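Local structure of aldose 1-epimerase (Escherichia coli, 3NRE) at residues Lys38-Val42 with Ala43-Ser47; Pro153-Pro156 with Gln157-Ile160; Ala259-Asp262 with His263-Pro266; His122-Ala125 with Asp126-Thr129. The protein probably interconverts the alpha and beta anomers of aldose sugars, acting as an aldose 1-epimerase (mutarotase). All coordinates share one frame; numbering follows the deposited sequence.

Contact 1: residues Lys38-Val42 with Ala43-Ser47; sequences KKSGV and ATDAS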
loop_
_atom_site.group_PDB
_atom_site.type_symbol
_atom_site.label_atom_id
_atom_site.label_comp_id
_atom_site.label_asym_id
_atom_site.label_seq_id
_atom_site.Cartn_x
_atom_site.Cartn_y
_atom_site.Cartn_z
ATOM N N LYS A 38 -7.091 -1.126 -14.895
ATOM C CA LYS A 38 -7.563 -0.573 -16.151
ATOM C C LYS A 38 -6.484 -0.165 -17.121
ATOM O O LYS A 38 -6.812 0.209 -18.270
ATOM C CB LYS A 38 -8.447 0.669 -15.918
ATOM C CG LYS A 38 -9.668 0.352 -15.106
ATOM C CD LYS A 38 -10.590 1.589 -15.052
ATOM C CE LYS A 38 -12.013 1.280 -14.572
ATOM N NZ LYS A 38 -12.833 2.558 -14.682
ATOM N N LYS A 39 -5.226 -0.186 -16.712
ATOM C CA LYS A 39 -4.129 0.214 -17.594
ATOM C C LYS A 39 -4.376 1.610 -18.174
ATOM O O LYS A 39 -4.149 1.876 -19.382
ATOM C CB LYS A 39 -3.849 -0.860 -18.671
ATOM C CG LYS A 39 -3.413 -2.177 -18.051
ATOM C CD LYS A 39 -3.179 -3.324 -19.042
ATOM C CE LYS A 39 -2.588 -4.564 -18.287
ATOM N NZ LYS A 39 -2.443 -5.752 -19.241
ATOM N N SER A 40 -4.869 2.489 -17.295
ATOM C CA SER A 40 -5.302 3.857 -17.672
ATOM C C SER A 40 -4.207 4.878 -17.399
ATOM O O SER A 40 -4.283 6.001 -17.900
ATOM C CB SER A 40 -6.534 4.249 -16.858
ATOM O OG SER A 40 -6.180 4.337 -15.490
ATOM N N GLY A 41 -3.200 4.497 -16.606
ATOM C CA GLY A 41 -2.139 5.409 -16.122
ATOM C C GLY A 41 -2.523 6.187 -14.871
ATOM O O GLY A 41 -1.766 7.075 -14.397
ATOM N N VAL A 42 -3.703 5.859 -14.300
ATOM C CA VAL A 42 -4.164 6.425 -13.063
ATOM C C VAL A 42 -4.049 5.317 -11.998
ATOM O O VAL A 42 -4.636 4.222 -12.120
ATOM C CB VAL A 42 -5.621 6.901 -13.197
ATOM C CG1 VAL A 42 -6.102 7.448 -11.839
ATOM C CG2 VAL A 42 -5.739 7.976 -14.369
ATOM N N ALA A 43 -3.235 5.582 -10.997
ATOM C CA ALA A 43 -2.897 4.554 -9.991
ATOM C C ALA A 43 -4.086 3.985 -9.227
ATOM O O ALA A 43 -4.093 2.800 -8.885
ATOM C CB ALA A 43 -1.826 5.080 -9.017
ATOM N N THR A 44 -5.089 4.817 -8.975
ATOM C CA THR A 44 -6.299 4.373 -8.278
ATOM C C THR A 44 -7.196 3.473 -9.130
ATOM O O THR A 44 -8.197 2.943 -8.627
ATOM C CB THR A 44 -7.103 5.567 -7.726
ATOM O OG1 THR A 44 -7.415 6.476 -8.787
ATOM C CG2 THR A 44 -6.298 6.273 -6.609
ATOM N N ASP A 45 -6.840 3.283 -10.401
ATOM C CA ASP A 45 -7.511 2.298 -11.266
ATOM C C ASP A 45 -6.711 1.008 -11.415
ATOM O O ASP A 45 -7.165 0.120 -12.120
ATOM C CB ASP A 45 -7.715 2.834 -12.662
ATOM C CG ASP A 45 -8.688 3.986 -12.747
ATOM O OD1 ASP A 45 -9.630 4.065 -11.911
ATOM O OD2 ASP A 45 -8.536 4.743 -13.749
ATOM N N ALA A 46 -5.564 0.919 -10.752
ATOM C CA ALA A 46 -4.639 -0.220 -10.922
ATOM C C ALA A 46 -4.922 -1.334 -9.919
ATOM O O ALA A 46 -5.934 -1.310 -9.235
ATOM C CB ALA A 46 -3.213 0.238 -10.763
ATOM N N SER A 47 -4.077 -2.342 -9.897
ATOM C CA SER A 47 -4.204 -3.460 -8.926
ATOM C C SER A 47 -3.513 -3.198 -7.589
ATOM O O SER A 47 -3.893 -3.787 -6.582
ATOM C CB SER A 47 -3.585 -4.732 -9.515
ATOM O OG SER A 47 -4.126 -4.987 -10.775
#
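D45 folds back onto the loop that leads to it, and its carboxylate is tied there by S40. The hydroxyl S40 OG donates to D45 OD2 at 3.0 Å, using the anti lone pair that faces away from OD1. The same hydroxyl is gripped a second time, for the backbone N of V42 donates to S40 OG at 3.1 Å and closes an ST turn. With OG lying between its own backbone N and carbonyl carbon (chi1 65°), S40 can serve both partners at once. The backbone completes the tight part: D45 N donates to V42 O at 2.9 Å and K38 N to D45 O at 3.0 Å, while the buried methyls of A43 and A46 rest on V22 of strand 22-28. The outer side is looser. K38 is exposed and extended beyond CG, slanting across the aspartate with its CD 3.8 Å from D45 CG, but K38 NZ stops 4.5 Å from D45 OD1, too far for a salt bridge. With an alanine in place of D45, the S40 hydroxyl would probably lose its acceptor and the aliphatic part of K38 the group it lies across. An ST turn running into a short 3-10 segment, 43-45, thus shapes the loop between strands 31-32 and 48-51, which links two sheets of the beta-sandwich characteristic of the galactose mutarotase family.

Contact 2: residues Pro153-Pro156 with Gln157-Ile160; sequences PLSP and QTRI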
loop_
_atom_site.group_PDB
_atom_site.type_symbol
_atom_site.label_atom_id
_atom_site.label_comp_id
_atom_site.label_asym_id
_atom_site.label_seq_id
_atom_site.Cartn_x
_atom_site.Cartn_y
_atom_site.Cartn_z
ATOM N N PRO A 153 -10.129 -8.491 -4.958
ATOM C CA PRO A 153 -11.498 -8.749 -5.334
ATOM C C PRO A 153 -12.323 -8.917 -4.067
ATOM O O PRO A 153 -11.832 -9.444 -3.083
ATOM C CB PRO A 153 -11.435 -10.072 -6.093
ATOM C CG PRO A 153 -9.946 -10.319 -6.301
ATOM C CD PRO A 153 -9.181 -9.517 -5.410
ATOM N N LEU A 154 -13.563 -8.502 -4.122
ATOM C CA LEU A 154 -14.466 -8.722 -2.980
ATOM C C LEU A 154 -15.697 -9.470 -3.379
ATOM O O LEU A 154 -16.377 -9.085 -4.324
ATOM C CB LEU A 154 -14.889 -7.365 -2.389
ATOM C CG LEU A 154 -15.755 -7.331 -1.139
ATOM C CD1 LEU A 154 -15.100 -8.092 0.017
ATOM C CD2 LEU A 154 -16.066 -5.888 -0.667
ATOM N N SER A 155 -15.992 -10.525 -2.616
ATOM C CA SER A 155 -17.177 -11.336 -2.764
ATOM C C SER A 155 -17.937 -11.310 -1.442
ATOM O O SER A 155 -17.307 -11.096 -0.394
ATOM C CB SER A 155 -16.740 -12.771 -3.111
ATOM O OG SER A 155 -17.701 -13.715 -2.731
ATOM N N PRO A 156 -19.275 -11.580 -1.473
ATOM C CA PRO A 156 -20.033 -11.726 -0.228
ATOM C C PRO A 156 -19.386 -12.769 0.656
ATOM O O PRO A 156 -19.550 -12.712 1.865
ATOM C CB PRO A 156 -21.413 -12.205 -0.688
ATOM C CG PRO A 156 -21.553 -11.730 -2.059
ATOM C CD PRO A 156 -20.149 -11.658 -2.657
ATOM N N GLN A 157 -18.638 -13.708 0.046
ATOM C CA GLN A 157 -18.058 -14.832 0.823
ATOM C C GLN A 157 -16.641 -14.492 1.333
ATOM O O GLN A 157 -16.126 -15.234 2.149
ATOM C CB GLN A 157 -17.940 -16.098 -0.026
ATOM C CG GLN A 157 -19.131 -16.352 -0.937
ATOM C CD GLN A 157 -20.436 -16.445 -0.268
ATOM O OE1 GLN A 157 -20.537 -16.754 0.925
ATOM N NE2 GLN A 157 -21.514 -16.325 -1.082
ATOM N N THR A 158 -16.003 -13.464 0.820
ATOM C CA THR A 158 -14.621 -13.091 1.264
ATOM C C THR A 158 -14.521 -12.842 2.780
ATOM O O THR A 158 -15.445 -12.274 3.395
ATOM C CB THR A 158 -14.133 -11.799 0.552
ATOM O OG1 THR A 158 -14.258 -11.947 -0.852
ATOM C CG2 THR A 158 -12.680 -11.513 0.852
ATOM N N ARG A 159 -13.408 -13.287 3.369
ATOM C CA ARG A 159 -13.114 -13.075 4.788
ATOM C C ARG A 159 -11.629 -12.722 4.905
ATOM O O ARG A 159 -10.824 -13.202 4.137
ATOM C CB ARG A 159 -13.440 -14.322 5.638
ATOM C CG ARG A 159 -14.959 -14.749 5.556
ATOM C CD ARG A 159 -15.315 -15.747 6.602
ATOM N NE ARG A 159 -14.300 -16.795 6.743
ATOM C CZ ARG A 159 -14.210 -17.611 7.800
ATOM N NH1 ARG A 159 -15.082 -17.503 8.791
ATOM N NH2 ARG A 159 -13.248 -18.538 7.861
ATOM N N ILE A 160 -11.295 -11.835 5.836
ATOM C CA ILE A 160 -9.898 -11.512 6.129
ATOM C C ILE A 160 -9.581 -11.684 7.612
ATOM O O ILE A 160 -10.482 -11.666 8.466
ATOM C CB ILE A 160 -9.542 -10.056 5.728
ATOM C CG1 ILE A 160 -10.346 -9.049 6.546
ATOM C CG2 ILE A 160 -9.795 -9.858 4.237
ATOM C CD1 ILE A 160 -9.829 -7.587 6.383
HETATM O O HOH W 1 -16.999 -10.135 2.765
#
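L154 lays its CD1 methyl against the side chain of T158, CD1 to CB 3.9 Å, the two side chains crossing at about a right angle and both resting on F251 of strand 250-256. Between them the chain reverses in a type I beta turn from S155 to T158, closed by T158 N donating to S155 O at 3.0 Å. Side-chain oxygens reinforce the turn at both ends. T158 OG1 accepts from S155 N at 2.9 Å; it stands anti to its own carbonyl carbon (chi1 -53°), which turns it back toward the incoming chain, and it donates in turn to Q215 OE1, so the hydroxyl both accepts and gives. Q215 binds P153 O as well through its NE2, joining this turn to the end of strand 210-215. At the other end S155 OG, on the far side of CB from its backbone N (chi1 155°), accepts from Q157 N at 2.9 Å in a nearly straight bond, 165° at the hydrogen. P156 and Q157 form the exposed outer corner. Q157 CG packs 3.5 Å from S155 OG, and the bend beyond it brings NE2 back to 4.1 Å from P156 CB. A water bridges two carbonyls of the turn, donating to T158 O at 2.7 Å and only weakly, at 3.3 Å, to S155 O.

Contact 3: residues Ala259-Asp262 with His263-Pro266; sequences APDD and HHRP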
loop_
_atom_site.group_PDB
_atom_site.type_symbol
_atom_site.label_atom_id
_atom_site.label_comp_id
_atom_site.label_asym_id
_atom_site.label_seq_id
_atom_site.Cartn_x
_atom_site.Cartn_y
_atom_site.Cartn_z
ATOM N N ALA A 259 2.625 4.162 11.396
ATOM C CA ALA A 259 1.250 4.541 11.727
ATOM C C ALA A 259 0.891 5.841 11.017
ATOM O O ALA A 259 1.771 6.677 10.817
ATOM C CB ALA A 259 1.086 4.726 13.207
ATOM N N PRO A 260 -0.410 6.030 10.718
ATOM C CA PRO A 260 -0.816 7.322 10.193
ATOM C C PRO A 260 -0.456 8.444 11.173
ATOM O O PRO A 260 -0.614 8.276 12.397
ATOM C CB PRO A 260 -2.316 7.177 10.058
ATOM C CG PRO A 260 -2.693 6.132 11.085
ATOM C CD PRO A 260 -1.556 5.193 11.095
ATOM N N ASP A 261 0.060 9.556 10.641
ATOM C CA ASP A 261 0.380 10.747 11.434
ATOM C C ASP A 261 1.573 10.503 12.354
ATOM O O ASP A 261 1.751 11.207 13.325
ATOM C CB ASP A 261 -0.832 11.270 12.243
ATOM C CG ASP A 261 -1.519 12.473 11.596
ATOM O OD1 ASP A 261 -1.152 12.806 10.460
ATOM O OD2 ASP A 261 -2.402 13.098 12.279
ATOM N N ASP A 262 2.421 9.506 12.033
ATOM C CA ASP A 262 3.631 9.306 12.823
ATOM C C ASP A 262 4.537 10.528 12.715
ATOM O O ASP A 262 5.352 10.777 13.589
ATOM C CB ASP A 262 4.392 8.056 12.391
ATOM C CG ASP A 262 4.098 6.831 13.257
ATOM O OD1 ASP A 262 3.467 6.926 14.333
ATOM O OD2 ASP A 262 4.609 5.753 12.867
ATOM N N HIS A 263 4.381 11.325 11.662
ATOM C CA HIS A 263 5.179 12.555 11.554
ATOM C C HIS A 263 4.974 13.500 12.772
ATOM O O HIS A 263 5.799 14.367 13.031
ATOM C CB HIS A 263 4.820 13.339 10.298
ATOM C CG HIS A 263 5.447 12.820 9.054
ATOM N ND1 HIS A 263 4.959 11.734 8.369
ATOM C CD2 HIS A 263 6.501 13.278 8.335
ATOM C CE1 HIS A 263 5.681 11.538 7.288
ATOM N NE2 HIS A 263 6.614 12.467 7.232
ATOM N N HIS A 264 3.847 13.321 13.463
ATOM C CA HIS A 264 3.492 14.121 14.641
ATOM C C HIS A 264 3.848 13.497 15.990
ATOM O O HIS A 264 3.681 14.135 17.029
ATOM C CB HIS A 264 1.994 14.414 14.649
ATOM C CG HIS A 264 1.543 15.215 13.470
ATOM N ND1 HIS A 264 0.315 15.026 12.869
ATOM C CD2 HIS A 264 2.166 16.188 12.770
ATOM C CE1 HIS A 264 0.206 15.859 11.846
ATOM N NE2 HIS A 264 1.315 16.570 11.764
ATOM N N ARG A 265 4.343 12.266 15.986
ATOM C CA ARG A 265 4.640 11.543 17.241
ATOM C C ARG A 265 6.119 11.725 17.608
ATOM O O ARG A 265 6.917 12.114 16.754
ATOM C CB ARG A 265 4.334 10.056 17.070
ATOM C CG ARG A 265 2.917 9.763 16.926
ATOM C CD ARG A 265 2.522 8.323 17.118
ATOM N NE ARG A 265 1.064 8.297 16.955
ATOM C CZ ARG A 265 0.431 8.154 15.791
ATOM N NH1 ARG A 265 1.103 7.966 14.679
ATOM N NH2 ARG A 265 -0.895 8.207 15.744
ATOM N N PRO A 266 6.493 11.438 18.872
ATOM C CA PRO A 266 7.915 11.626 19.186
ATOM C C PRO A 266 8.871 10.773 18.337
ATOM O O PRO A 266 8.596 9.580 18.043
ATOM C CB PRO A 266 8.022 11.229 20.668
ATOM C CG PRO A 266 6.624 11.408 21.218
ATOM C CD PRO A 266 5.681 11.123 20.067
#
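The guanidinium of R265 meets P260 and D262 along its edge, and both reach the same nitrogen. P260 O lies in the guanidinium plane, 2.9 Å from R265 NH1, with a weak further bond from R265 NH2 at 3.4 Å. D262 OD1 forms a salt bridge with R265 NH1 at 2.6 Å, somewhat tilted from that plane, the carboxylate standing nearly upright to the guanidinium (82° between planes). A straight arginine chain as far as NE, followed by a quarter turn (chi4 88°), brings NH1 between the two acceptors. In one of its two conformers the H264 ring turns its edge toward D261, OD2 being 3.4 Å from ND1; the aspartate oxygen is bonded to S59. These groups decorate a type II beta turn, A259 to D262, that runs straight into a 3-10 turn. D262 ties the first turn twice, its N donating to A259 O at 3.1 Å and its OD2 accepting from A259 N at 2.9 Å, while D270 N supplies OD2 with a second donor. Replacing R265 by a leucine would probably leave D262 OD1 without its charged mate and P260 O without its side-chain donors. In the following turn H264 N donates to D261 O and R265 N to D262 O, each at 3.0 Å. The buried H263 ring makes edge-to-face contacts with F54 and F63, and its NE2 bonds Y113 OH.

Contact 4: residues His122-Ala125 with Asp126-Thr129; sequences HLTA and DTLT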
loop_
_atom_site.group_PDB
_atom_site.type_symbol
_atom_site.label_atom_id
_atom_site.label_comp_id
_atom_site.label_asym_id
_atom_site.label_seq_id
_atom_site.Cartn_x
_atom_site.Cartn_y
_atom_site.Cartn_z
ATOM N N HIS A 122 9.203 -10.239 -7.971
ATOM C CA HIS A 122 9.633 -11.599 -8.267
ATOM C C HIS A 122 8.481 -12.591 -8.160
ATOM O O HIS A 122 7.674 -12.504 -7.237
ATOM C CB HIS A 122 10.764 -11.955 -7.330
ATOM C CG HIS A 122 11.433 -13.251 -7.643
ATOM N ND1 HIS A 122 11.414 -14.322 -6.776
ATOM C CD2 HIS A 122 12.136 -13.657 -8.730
ATOM C CE1 HIS A 122 12.081 -15.332 -7.313
ATOM N NE2 HIS A 122 12.533 -14.950 -8.495
ATOM N N LEU A 123 8.404 -13.532 -9.111
ATOM C CA LEU A 123 7.367 -14.566 -9.110
ATOM C C LEU A 123 8.011 -15.909 -8.961
ATOM O O LEU A 123 9.006 -16.184 -9.629
ATOM C CB LEU A 123 6.596 -14.597 -10.431
ATOM C CG LEU A 123 5.426 -13.676 -10.620
ATOM C CD1 LEU A 123 4.736 -14.027 -11.940
ATOM C CD2 LEU A 123 4.437 -13.780 -9.441
ATOM N N THR A 124 7.453 -16.735 -8.081
ATOM C CA THR A 124 7.717 -18.171 -8.112
ATOM C C THR A 124 6.402 -18.841 -8.487
ATOM O O THR A 124 5.486 -18.166 -8.931
ATOM C CB THR A 124 8.219 -18.687 -6.773
ATOM O OG1 THR A 124 7.170 -18.543 -5.806
ATOM C CG2 THR A 124 9.486 -17.941 -6.348
ATOM N N ALA A 125 6.285 -20.164 -8.348
ATOM C CA ALA A 125 5.051 -20.809 -8.800
ATOM C C ALA A 125 3.818 -20.455 -7.935
ATOM O O ALA A 125 2.668 -20.612 -8.399
ATOM C CB ALA A 125 5.233 -22.327 -8.908
ATOM N N ASP A 126 4.031 -20.008 -6.690
ATOM C CA ASP A 126 2.897 -19.638 -5.841
ATOM C C ASP A 126 3.018 -18.294 -5.110
ATOM O O ASP A 126 2.096 -17.941 -4.392
ATOM C CB ASP A 126 2.623 -20.749 -4.819
ATOM C CG ASP A 126 3.790 -20.944 -3.834
ATOM O OD1 ASP A 126 4.838 -20.275 -4.005
ATOM O OD2 ASP A 126 3.643 -21.745 -2.884
ATOM N N THR A 127 4.126 -17.571 -5.271
ATOM C CA THR A 127 4.361 -16.370 -4.504
ATOM C C THR A 127 4.886 -15.202 -5.352
ATOM O O THR A 127 5.797 -15.365 -6.160
ATOM C CB THR A 127 5.404 -16.610 -3.348
ATOM O OG1 THR A 127 5.135 -17.841 -2.651
ATOM C CG2 THR A 127 5.398 -15.461 -2.364
ATOM N N LEU A 128 4.336 -14.035 -5.087
ATOM C CA LEU A 128 4.815 -12.762 -5.605
ATOM C C LEU A 128 5.524 -12.046 -4.450
ATOM O O LEU A 128 4.940 -11.905 -3.363
ATOM C CB LEU A 128 3.628 -11.880 -6.007
ATOM C CG LEU A 128 3.968 -10.411 -6.282
ATOM C CD1 LEU A 128 4.969 -10.273 -7.432
ATOM C CD2 LEU A 128 2.696 -9.586 -6.533
ATOM N N THR A 129 6.773 -11.621 -4.685
ATOM C CA THR A 129 7.534 -10.831 -3.716
ATOM C C THR A 129 7.817 -9.450 -4.339
ATOM O O THR A 129 8.305 -9.335 -5.466
ATOM C CB THR A 129 8.866 -11.526 -3.326
ATOM O OG1 THR A 129 8.602 -12.859 -2.857
ATOM C CG2 THR A 129 9.609 -10.753 -2.233
#
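H122-A125 and D126-T129 run antiparallel, their end-to-end directions 171° apart. H122 and T129 are a hydrogen-bonded pair: H122 N reaches T129 O and T129 N reaches H122 O, both at 2.8 Å. L123 and L128 follow as a non-hydrogen-bonded pair with CA atoms 4.7 Å apart, and the CA of L128 offers its hydrogen to H122 O at 3.3 Å. Nearer the bend T124 N donates to T127 O at 2.9 Å. The return bond is taken by a side chain, T127 N donating weakly to T124 OG1 at 3.2 Å; a first torsion of 66° carries that hydroxyl over toward the opposite strand. The side chains of T124 and D126 run alongside each other, T124 OG1 3.4 Å from D126 OD1. In one of the two conformers of T127, OG1 donates to D126 OD1 from above the carboxylate plane, a bond that may not hold in the other. On the buried face L123 CD2 packs 4.0 Å from L128 CB, and L128 CD1 leans toward the carbonyl of H122. The two leucines also touch F26 of strand 22-28, with L7, L12, L14 and I23 around them, whereas H122 and T129 belong to the other face. This is the bend of a beta hairpin, strands 114-123 and 127-136, whose leucine face packs on the N-terminal sheet in a beta-sandwich.

From the N terminus, contact 1 comes first, bending the connection from the four-stranded N-terminal sheet into strand 48-51 of the eight-stranded sheet. Contact 4 follows and closes the hairpin of strands 114-123 and 127-136 in the nine-stranded sheet. Contact 2 then turns the chain out of strand 142-153 and into strand 159-162, passing from the eight-stranded to the nine-stranded sheet. Last, contact 3 shapes the loop between strands 250-256 and 272-274. The four lie in series, none nested in or crossing another. Contact 1 is about 8 Å from both contacts 2 and 4 at the nearest atoms, whereas contact 3 lies across the chain's centre from contacts 1 and 4.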